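Local structure of possible thiol-disulfide isomerase (Cytophaga hutchinsonii, 3HCZ) at residues A[12-17]-A[34-39]; A[48-53]-A[89-94]; A[113-118]-A[132-137]. The protein is of unconfirmed function but has a thioredoxin-like domain of the AhpC/TSA family and probably acts as a thiol-disulfide isomerase. One frame throughout, in Å; residues are numbered along the deposited sequence.

Contact 1. Residues A[12-17]-A[34-39]; sequences PNLYMT and TILFFW. With SO4 (sulfate ion), chain B.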
loop_
_atom_site.group_PDB
_atom_site.type_symbol
_atom_site.label_atom_id
_atom_site.label_comp_id
_atom_site.label_asym_id
_atom_site.label_seq_id
_atom_site.Cartn_x
_atom_site.Cartn_y
_atom_site.Cartn_z
ATOM N N PRO A 12 -2.952 -4.406 -10.673
ATOM C CA PRO A 12 -4.250 -3.855 -11.113
ATOM C C PRO A 12 -4.467 -2.424 -10.607
ATOM O O PRO A 12 -4.152 -2.126 -9.439
ATOM C CB PRO A 12 -5.266 -4.780 -10.440
ATOM C CG PRO A 12 -4.533 -6.131 -10.333
ATOM C CD PRO A 12 -3.078 -5.774 -10.117
ATOM N N ASN A 13 -5.032 -1.558 -11.443
ATOM C CA ASN A 13 -5.268 -0.163 -11.013
ATOM C C ASN A 13 -6.330 -0.192 -9.899
ATOM O O ASN A 13 -7.125 -1.128 -9.797
ATOM C CB ASN A 13 -5.718 0.720 -12.205
ATOM C CG ASN A 13 -5.557 2.231 -11.953
ATOM O OD1 ASN A 13 -5.113 2.691 -10.880
ATOM N ND2 ASN A 13 -5.927 3.018 -12.960
ATOM N N LEU A 14 -6.304 0.826 -9.048
ATOM C CA LEU A 14 -7.282 0.992 -7.948
ATOM C C LEU A 14 -7.870 2.396 -8.081
ATOM O O LEU A 14 -7.136 3.378 -8.197
ATOM C CB LEU A 14 -6.591 0.848 -6.586
ATOM C CG LEU A 14 -6.110 -0.593 -6.334
ATOM C CD1 LEU A 14 -5.118 -0.610 -5.160
ATOM C CD2 LEU A 14 -7.307 -1.414 -5.951
ATOM N N TYR A 15 -9.193 2.480 -8.062
ATOM C CA TYR A 15 -9.885 3.760 -8.257
ATOM C C TYR A 15 -10.431 4.211 -6.912
ATOM O O TYR A 15 -11.635 4.482 -6.760
ATOM C CB TYR A 15 -11.002 3.588 -9.311
ATOM C CG TYR A 15 -10.513 3.156 -10.671
ATOM C CD1 TYR A 15 -10.179 4.102 -11.643
ATOM C CD2 TYR A 15 -10.395 1.806 -11.003
ATOM C CE1 TYR A 15 -9.718 3.723 -12.916
ATOM C CE2 TYR A 15 -9.909 1.410 -12.269
ATOM C CZ TYR A 15 -9.602 2.369 -13.219
ATOM O OH TYR A 15 -9.174 1.994 -14.469
HETATM N N MSE A 16 -9.537 4.317 -5.926
HETATM C CA MSE A 16 -9.949 4.588 -4.544
HETATM C C MSE A 16 -9.874 6.082 -4.235
HETATM O O MSE A 16 -9.407 6.880 -5.072
HETATM C CB MSE A 16 -9.135 3.721 -3.556
HETATM C CG MSE A 16 -9.390 2.226 -3.834
HETATM SE SE MSE A 16 -8.215 1.045 -2.828
HETATM C CE MSE A 16 -8.932 1.415 -1.011
ATOM N N THR A 17 -10.371 6.455 -3.060
ATOM C CA THR A 17 -10.514 7.867 -2.740
ATOM C C THR A 17 -9.763 8.191 -1.455
ATOM O O THR A 17 -9.680 7.351 -0.556
ATOM C CB THR A 17 -11.992 8.275 -2.585
ATOM O OG1 THR A 17 -12.645 7.401 -1.655
ATOM C CG2 THR A 17 -12.731 8.171 -3.936
ATOM N N THR A 34 6.224 2.521 -5.153
ATOM C CA THR A 34 4.961 2.609 -4.418
ATOM C C THR A 34 4.778 1.337 -3.610
ATOM O O THR A 34 4.828 0.223 -4.164
ATOM C CB THR A 34 3.712 2.784 -5.334
ATOM O OG1 THR A 34 3.886 3.939 -6.143
ATOM C CG2 THR A 34 2.371 2.907 -4.477
ATOM N N ILE A 35 4.568 1.497 -2.303
ATOM C CA ILE A 35 4.226 0.391 -1.438
ATOM C C ILE A 35 2.689 0.298 -1.432
ATOM O O ILE A 35 2.012 1.225 -0.971
ATOM C CB ILE A 35 4.773 0.612 0.001
ATOM C CG1 ILE A 35 6.253 1.040 -0.012
ATOM C CG2 ILE A 35 4.550 -0.634 0.876
ATOM C CD1 ILE A 35 7.166 0.122 -0.814
ATOM N N LEU A 36 2.162 -0.787 -1.961
ATOM C CA LEU A 36 0.768 -0.979 -1.955
ATOM C C LEU A 36 0.445 -1.724 -0.653
ATOM O O LEU A 36 0.881 -2.860 -0.459
ATOM C CB LEU A 36 0.346 -1.723 -3.232
ATOM C CG LEU A 36 -1.105 -2.129 -3.348
ATOM C CD1 LEU A 36 -2.103 -0.925 -3.081
ATOM C CD2 LEU A 36 -1.249 -2.672 -4.787
ATOM N N PHE A 37 -0.328 -1.095 0.232
ATOM C CA PHE A 37 -0.563 -1.688 1.580
ATOM C C PHE A 37 -2.039 -1.816 1.951
ATOM O O PHE A 37 -2.697 -0.822 2.247
ATOM C CB PHE A 37 0.217 -0.853 2.622
ATOM C CG PHE A 37 0.187 -1.394 3.997
ATOM C CD1 PHE A 37 0.866 -2.582 4.326
ATOM C CD2 PHE A 37 -0.526 -0.727 4.994
ATOM C CE1 PHE A 37 0.840 -3.079 5.664
ATOM C CE2 PHE A 37 -0.559 -1.220 6.311
ATOM C CZ PHE A 37 0.133 -2.394 6.637
ATOM N N PHE A 38 -2.548 -3.051 1.995
ATOM C CA PHE A 38 -3.961 -3.270 2.291
ATOM C C PHE A 38 -4.100 -3.575 3.773
ATOM O O PHE A 38 -3.392 -4.448 4.301
ATOM C CB PHE A 38 -4.560 -4.424 1.465
ATOM C CG PHE A 38 -4.494 -4.222 -0.023
ATOM C CD1 PHE A 38 -5.562 -3.602 -0.716
ATOM C CD2 PHE A 38 -3.384 -4.693 -0.759
ATOM C CE1 PHE A 38 -5.509 -3.381 -2.119
ATOM C CE2 PHE A 38 -3.323 -4.507 -2.182
ATOM C CZ PHE A 38 -4.377 -3.841 -2.862
ATOM N N TRP A 39 -5.011 -2.872 4.440
ATOM C CA TRP A 39 -5.126 -2.967 5.894
ATOM C C TRP A 39 -6.550 -2.671 6.327
ATOM O O TRP A 39 -7.399 -2.226 5.524
ATOM C CB TRP A 39 -4.119 -2.022 6.589
ATOM C CG TRP A 39 -4.476 -0.577 6.479
ATOM C CD1 TRP A 39 -4.352 0.247 5.356
ATOM C CD2 TRP A 39 -5.047 0.223 7.511
ATOM N NE1 TRP A 39 -4.788 1.522 5.673
ATOM C CE2 TRP A 39 -5.230 1.521 6.980
ATOM C CE3 TRP A 39 -5.416 -0.032 8.847
ATOM C CZ2 TRP A 39 -5.779 2.563 7.741
ATOM C CZ3 TRP A 39 -5.954 1.001 9.605
ATOM C CH2 TRP A 39 -6.123 2.284 9.051
HETATM S S SO4 B . -6.117 -2.533 -15.049
HETATM O O1 SO4 B . -5.200 -3.274 -14.193
HETATM O O2 SO4 B . -6.592 -1.346 -14.365
HETATM O O3 SO4 B . -5.485 -2.019 -16.274
HETATM O O4 SO4 B . -7.214 -3.460 -15.365
#

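Contact 2. Residues A[48-53]-A[89-94]; sequences QETPKL and GGWLNV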
loop_
_atom_site.group_PDB
_atom_site.type_symbol
_atom_site.label_atom_id
_atom_site.label_comp_id
_atom_site.label_asym_id
_atom_site.label_seq_id
_atom_site.Cartn_x
_atom_site.Cartn_y
_atom_site.Cartn_z
ATOM N N GLN A 48 0.245 -3.874 14.675
ATOM C CA GLN A 48 1.638 -3.421 14.597
ATOM C C GLN A 48 2.200 -3.008 13.253
ATOM O O GLN A 48 2.970 -2.053 13.189
ATOM C CB GLN A 48 2.559 -4.454 15.224
ATOM C CG GLN A 48 2.285 -4.566 16.702
ATOM C CD GLN A 48 2.792 -3.361 17.471
ATOM O OE1 GLN A 48 2.013 -2.526 17.957
ATOM N NE2 GLN A 48 4.106 -3.261 17.586
ATOM N N GLU A 49 1.824 -3.718 12.192
ATOM C CA GLU A 49 2.417 -3.513 10.882
ATOM C C GLU A 49 2.157 -2.098 10.389
ATOM O O GLU A 49 3.058 -1.437 9.838
ATOM C CB GLU A 49 1.838 -4.497 9.884
ATOM C CG GLU A 49 2.223 -5.932 10.167
ATOM C CD GLU A 49 1.174 -6.693 10.946
ATOM O OE1 GLU A 49 0.306 -6.052 11.594
ATOM O OE2 GLU A 49 1.230 -7.941 10.904
ATOM N N THR A 50 0.923 -1.620 10.598
ATOM C CA THR A 50 0.544 -0.307 10.051
ATOM C C THR A 50 1.435 0.852 10.591
ATOM O O THR A 50 2.070 1.573 9.785
ATOM C CB THR A 50 -0.993 -0.050 10.162
ATOM O OG1 THR A 50 -1.684 -1.108 9.479
ATOM C CG2 THR A 50 -1.391 1.305 9.506
ATOM N N PRO A 51 1.513 1.032 11.931
ATOM C CA PRO A 51 2.303 2.160 12.405
ATOM C C PRO A 51 3.803 1.950 12.192
ATOM O O PRO A 51 4.536 2.929 12.021
ATOM C CB PRO A 51 1.971 2.216 13.909
ATOM C CG PRO A 51 1.504 0.806 14.243
ATOM C CD PRO A 51 0.724 0.431 13.024
ATOM N N LYS A 52 4.266 0.707 12.234
ATOM C CA LYS A 52 5.665 0.452 11.985
ATOM C C LYS A 52 6.062 0.750 10.535
ATOM O O LYS A 52 7.162 1.230 10.282
ATOM C CB LYS A 52 6.034 -0.982 12.353
ATOM C CG LYS A 52 6.179 -1.155 13.870
ATOM C CD LYS A 52 6.512 -2.590 14.236
ATOM C CE LYS A 52 6.871 -2.747 15.707
ATOM N NZ LYS A 52 8.223 -2.184 16.014
ATOM N N LEU A 53 5.181 0.422 9.589
ATOM C CA LEU A 53 5.402 0.778 8.187
ATOM C C LEU A 53 5.416 2.305 8.084
ATOM O O LEU A 53 6.185 2.875 7.311
ATOM C CB LEU A 53 4.301 0.199 7.278
ATOM C CG LEU A 53 4.502 0.500 5.779
ATOM C CD1 LEU A 53 5.847 -0.066 5.242
ATOM C CD2 LEU A 53 3.312 0.009 4.939
ATOM N N GLY A 89 -1.552 10.179 9.077
ATOM C CA GLY A 89 -2.190 10.923 7.986
ATOM C C GLY A 89 -1.272 11.380 6.846
ATOM O O GLY A 89 -1.786 11.857 5.811
ATOM N N GLY A 90 0.055 11.242 7.005
ATOM C CA GLY A 90 0.977 11.876 6.049
ATOM C C GLY A 90 1.071 11.179 4.695
ATOM O O GLY A 90 1.325 11.841 3.652
ATOM N N TRP A 91 0.886 9.858 4.679
ATOM C CA TRP A 91 1.004 9.123 3.421
ATOM C C TRP A 91 -0.314 9.082 2.664
ATOM O O TRP A 91 -1.278 9.726 3.084
ATOM C CB TRP A 91 1.553 7.711 3.649
ATOM C CG TRP A 91 0.742 6.777 4.531
ATOM C CD1 TRP A 91 -0.608 6.806 4.821
ATOM C CD2 TRP A 91 1.255 5.597 5.159
ATOM N NE1 TRP A 91 -0.947 5.714 5.632
ATOM C CE2 TRP A 91 0.187 4.967 5.841
ATOM C CE3 TRP A 91 2.538 5.030 5.241
ATOM C CZ2 TRP A 91 0.368 3.782 6.589
ATOM C CZ3 TRP A 91 2.712 3.849 5.959
ATOM C CH2 TRP A 91 1.634 3.241 6.632
ATOM N N LEU A 92 -0.382 8.311 1.577
ATOM C CA LEU A 92 -1.635 8.264 0.777
ATOM C C LEU A 92 -2.683 7.272 1.308
ATOM O O LEU A 92 -2.830 6.149 0.789
ATOM C CB LEU A 92 -1.360 8.081 -0.715
ATOM C CG LEU A 92 -2.564 8.126 -1.662
ATOM C CD1 LEU A 92 -3.520 9.309 -1.322
ATOM C CD2 LEU A 92 -2.035 8.254 -3.113
ATOM N N ASN A 93 -3.397 7.687 2.363
ATOM C CA ASN A 93 -4.539 6.906 2.837
ATOM C C ASN A 93 -5.709 6.976 1.866
ATOM O O ASN A 93 -6.176 8.084 1.531
ATOM C CB ASN A 93 -5.016 7.434 4.187
ATOM C CG ASN A 93 -4.020 7.154 5.291
ATOM O OD1 ASN A 93 -3.763 5.988 5.613
ATOM N ND2 ASN A 93 -3.462 8.221 5.896
ATOM N N VAL A 94 -6.155 5.818 1.415
ATOM C CA VAL A 94 -7.335 5.724 0.573
ATOM C C VAL A 94 -8.294 4.634 1.067
ATOM O O VAL A 94 -7.901 3.744 1.850
ATOM C CB VAL A 94 -6.998 5.475 -0.944
ATOM C CG1 VAL A 94 -6.255 6.678 -1.549
ATOM C CG2 VAL A 94 -6.164 4.177 -1.162
#

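Contact 3. Residues A[113-118]-A[132-137]; sequences PVLYVL and ENLDDF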
loop_
_atom_site.group_PDB
_atom_site.type_symbol
_atom_site.label_atom_id
_atom_site.label_comp_id
_atom_site.label_asym_id
_atom_site.label_seq_id
_atom_site.Cartn_x
_atom_site.Cartn_y
_atom_site.Cartn_z
ATOM N N PRO A 113 -2.726 -7.371 7.374
ATOM C CA PRO A 113 -2.511 -6.483 6.234
ATOM C C PRO A 113 -1.721 -7.234 5.177
ATOM O O PRO A 113 -1.204 -8.342 5.473
ATOM C CB PRO A 113 -1.679 -5.352 6.829
ATOM C CG PRO A 113 -0.900 -5.980 7.977
ATOM C CD PRO A 113 -1.631 -7.269 8.366
ATOM N N VAL A 114 -1.657 -6.679 3.970
ATOM C CA VAL A 114 -0.958 -7.305 2.856
ATOM C C VAL A 114 -0.152 -6.214 2.134
ATOM O O VAL A 114 -0.692 -5.145 1.858
ATOM C CB VAL A 114 -1.911 -7.892 1.817
ATOM C CG1 VAL A 114 -1.077 -8.579 0.694
ATOM C CG2 VAL A 114 -2.885 -8.906 2.434
ATOM N N LEU A 115 1.102 -6.502 1.779
ATOM C CA LEU A 115 1.994 -5.475 1.216
ATOM C C LEU A 115 2.603 -5.920 -0.139
ATOM O O LEU A 115 3.119 -7.064 -0.263
ATOM C CB LEU A 115 3.123 -5.205 2.241
ATOM C CG LEU A 115 4.127 -4.085 1.962
ATOM C CD1 LEU A 115 4.712 -3.645 3.275
ATOM C CD2 LEU A 115 5.246 -4.598 1.028
ATOM N N TYR A 116 2.520 -5.055 -1.141
ATOM C CA TYR A 116 3.231 -5.249 -2.415
ATOM C C TYR A 116 4.186 -4.106 -2.616
ATOM O O TYR A 116 3.896 -2.999 -2.188
ATOM C CB TYR A 116 2.255 -5.267 -3.601
ATOM C CG TYR A 116 1.331 -6.467 -3.585
ATOM C CD1 TYR A 116 1.657 -7.620 -4.306
ATOM C CD2 TYR A 116 0.130 -6.458 -2.839
ATOM C CE1 TYR A 116 0.790 -8.733 -4.312
ATOM C CE2 TYR A 116 -0.726 -7.587 -2.819
ATOM C CZ TYR A 116 -0.389 -8.711 -3.563
ATOM O OH TYR A 116 -1.178 -9.857 -3.580
ATOM N N VAL A 117 5.321 -4.336 -3.275
ATOM C CA VAL A 117 6.186 -3.238 -3.645
ATOM C C VAL A 117 6.079 -3.129 -5.164
ATOM O O VAL A 117 6.206 -4.127 -5.896
ATOM C CB VAL A 117 7.671 -3.479 -3.218
ATOM C CG1 VAL A 117 8.551 -2.287 -3.591
ATOM C CG2 VAL A 117 7.734 -3.757 -1.676
ATOM N N LEU A 118 5.845 -1.909 -5.637
ATOM C CA LEU A 118 5.738 -1.660 -7.079
ATOM C C LEU A 118 6.850 -0.708 -7.498
ATOM O O LEU A 118 7.216 0.188 -6.732
ATOM C CB LEU A 118 4.406 -0.952 -7.413
ATOM C CG LEU A 118 3.150 -1.555 -6.768
ATOM C CD1 LEU A 118 1.840 -0.774 -7.040
ATOM C CD2 LEU A 118 2.989 -3.068 -7.160
ATOM N N GLU A 132 9.283 -5.574 7.619
ATOM C CA GLU A 132 10.589 -5.684 8.228
ATOM C C GLU A 132 11.628 -6.171 7.224
ATOM O O GLU A 132 12.818 -6.102 7.502
ATOM C CB GLU A 132 10.576 -6.555 9.503
ATOM C CG GLU A 132 10.466 -8.022 9.270
ATOM C CD GLU A 132 9.023 -8.504 9.116
ATOM O OE1 GLU A 132 8.104 -7.696 8.822
ATOM O OE2 GLU A 132 8.816 -9.732 9.299
ATOM N N ASN A 133 11.172 -6.647 6.059
ATOM C CA ASN A 133 12.078 -7.076 4.990
ATOM C C ASN A 133 12.264 -6.066 3.853
ATOM O O ASN A 133 13.026 -6.299 2.921
ATOM C CB ASN A 133 11.650 -8.451 4.453
ATOM C CG ASN A 133 11.787 -9.541 5.502
ATOM O OD1 ASN A 133 10.868 -10.317 5.733
ATOM N ND2 ASN A 133 12.914 -9.557 6.185
ATOM N N LEU A 134 11.601 -4.921 3.959
ATOM C CA LEU A 134 11.694 -3.882 2.921
ATOM C C LEU A 134 13.091 -3.306 2.629
ATOM O O LEU A 134 13.458 -3.142 1.449
ATOM C CB LEU A 134 10.753 -2.717 3.260
ATOM C CG LEU A 134 9.281 -2.857 2.951
ATOM C CD1 LEU A 134 8.607 -1.670 3.592
ATOM C CD2 LEU A 134 9.058 -2.838 1.434
ATOM N N ASP A 135 13.866 -2.992 3.677
ATOM C CA ASP A 135 15.164 -2.354 3.471
ATOM C C ASP A 135 16.028 -3.294 2.679
ATOM O O ASP A 135 16.647 -2.906 1.677
ATOM C CB ASP A 135 15.863 -2.027 4.803
ATOM C CG ASP A 135 15.416 -0.706 5.396
ATOM O OD1 ASP A 135 14.805 0.122 4.687
ATOM O OD2 ASP A 135 15.706 -0.487 6.589
ATOM N N ASP A 136 16.061 -4.556 3.108
ATOM C CA ASP A 136 16.859 -5.518 2.397
ATOM C C ASP A 136 16.376 -5.843 1.020
ATOM O O ASP A 136 17.189 -6.010 0.112
ATOM C CB ASP A 136 17.063 -6.772 3.197
ATOM C CG ASP A 136 18.405 -6.805 3.721
ATOM O OD1 ASP A 136 18.660 -6.138 4.761
ATOM O OD2 ASP A 136 19.249 -7.400 3.010
ATOM N N PHE A 137 15.062 -5.932 0.864
ATOM C CA PHE A 137 14.518 -6.121 -0.453
ATOM C C PHE A 137 14.969 -4.970 -1.390
ATOM O O PHE A 137 15.439 -5.245 -2.487
ATOM C CB PHE A 137 12.993 -6.231 -0.483
ATOM C CG PHE A 137 12.468 -6.104 -1.873
ATOM C CD1 PHE A 137 12.516 -7.206 -2.742
ATOM C CD2 PHE A 137 12.055 -4.856 -2.362
ATOM C CE1 PHE A 137 12.096 -7.083 -4.087
ATOM C CE2 PHE A 137 11.643 -4.707 -3.687
ATOM C CZ PHE A 137 11.683 -5.789 -4.565
#

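Contact 1. Residues A[12-17]-A[34-39]
Leu14 points from the loop ahead of strand 33-39 into the face of the sheet, where it meets Leu36 and Phe38. The two leucines reach toward each other tip to tip, Leu14 CD1 standing 3.7 Å from Leu36 CD1. Their first torsions differ: with CG anti to the backbone N (chi1 175°), Leu36 extends off the strand and presents CD1 to the loop, whereas Leu14 places CG opposite its own carbonyl carbon. The same methyl, Leu14 CD1, also serves Phe38. It lies 4.0 Å from Phe38 CZ, at the far end of a ring that comes from the opposite direction, and it approaches that ring obliquely. One branch of Leu14 thus carries both contacts, and the meeting is purely apolar. Tyr107, from helix 103-107, packs against all three side chains, and its hydroxyl donates a hydrogen bond to Pro12 O, while Tyr68 of strand 65-71 also touches Leu14.

On the outer side of the loop the backbone turns to polar partners. A sulfate ion, probably from the crystallisation liquor, takes a hydrogen bond from Asn13 N to its O1 at 3.2 Å, with a second, weak one from Asn13 N to its O2. Asn13 OD1 accepts from Tyr27 N and, weakly, from Leu14 N at 2.9 Å; Asn13 CG lies over one face of the Tyr15 ring, offset toward the rim. The loop is tied further by backbone bonds of Leu14 with Leu26 and Met16 with Arg24. Together with helix 103-107, the loop helps to cover one face of the mixed sheet at its central strand, in a thioredoxin-like fold.

Contact 2. Residues A[48-53]-A[89-94]
In the hydrophobic layer between helix 49-60 and the sheet of the thioredoxin-like fold, Trp91 meets Leu53 and Thr50 just before edge strand 92-95 begins. The six-membered half of the indole does the touching. Leu53 and Trp91 cross at about a right angle: Leu53 CG lies 3.8 Å from Trp91 CZ3, and Leu53 CD2 reaches Trp91 CH2 at 4.0 Å. One turn back along the helix, the backbone carbonyl Thr50 O comes obliquely to within 3.6 Å of Trp91 CH2. The hydroxyl of Thr50 is engaged elsewhere, with Gln47 OE1.

Trp91 sets its CG between the backbone N and the carbonyl carbon (chi1 61°), which swings the indole toward the helix. A hydrogen bond to Asn93 helps to set its rotation: Trp91 NE1 donates to Asn93 OD1 at 2.8 Å, in the indole plane but well above the carbonyl plane of the amide. The backbone O of Ile88 accepts from Asn93 ND2, which helps to hold the amide that receives the indole N-H. Tyr54 adds an edge-to-face contact from the same helix. Were Trp91 replaced by an alanine, a gap would probably open beside Leu53 and Asn93 OD1 would lose its indole donor.

The indole thus joins two parts of the fold: its benzo end packs by van der Waals contact against Leu53 and the backbone of the helix, while the pyrrole N-H, buried, is satisfied by Asn93.

Contact 3. Residues A[113-118]-A[132-137]
The C-terminal helix 134-147 packs on the sheet through its first turn, with Leu134 and Phe137 facing Leu115 and Val117 of strand 114-118. Val117 is gripped by both helix residues, one on each methyl. Its CG2 touches Leu134 CD2 at 3.5 Å, where the two side chains cross obliquely. Its CG1, placed anti to the backbone N (chi1 -179°), lies 3.9 Å from Phe137 CE2, the two side chains sliding past each other in opposite directions. Leu115, two residues earlier on the same side of the strand, makes a longer contact, with its CD2 4.2 Å from Leu134 CD2.

All these touches are apolar. Leu134 also packs on Leu53 and Trp56 of helix 49-60, so its side chain lies where helices 134-147 and 49-60 meet the sheet, while Phe137 reaches on to Ile125 and Ala126 of the outermost strand 124-127. A formic acid molecule, probably from the crystallisation liquor, comes within about 4 Å of the Phe137 side chain. This is the packing of a C-terminal helix over the antiparallel strand pair of a thioredoxin fold; one of these strands, 114-118, follows directly on a cis-proline, Pro113, as in thioredoxins.

Overall arrangement
The three contacts share one mixed sheet, the centres of the contacts lying about 12 to 14 Å from one another. Contact 1 packs on the face bearing Leu36 and Phe38, whereas contacts 2 and 3 occupy the other, where Phe37 CG meets Leu53 CD2 at 3.6 Å. Strands 33-39 and 114-118 join contacts 1 and 3 directly, probably by hydrogen bonds such as Phe38 N to Val114 O (2.8 Å). Contacts 2 and 3 meet through their helices, Leu53 CD1 lying 3.6 Å from Leu134 CD1. The Cys-Gly-His-Cys sequence, the probable redox site as in thioredoxins, falls between strand 33-39 and helix 49-60, and cis-Pro113 touches both Phe37 and Glu49.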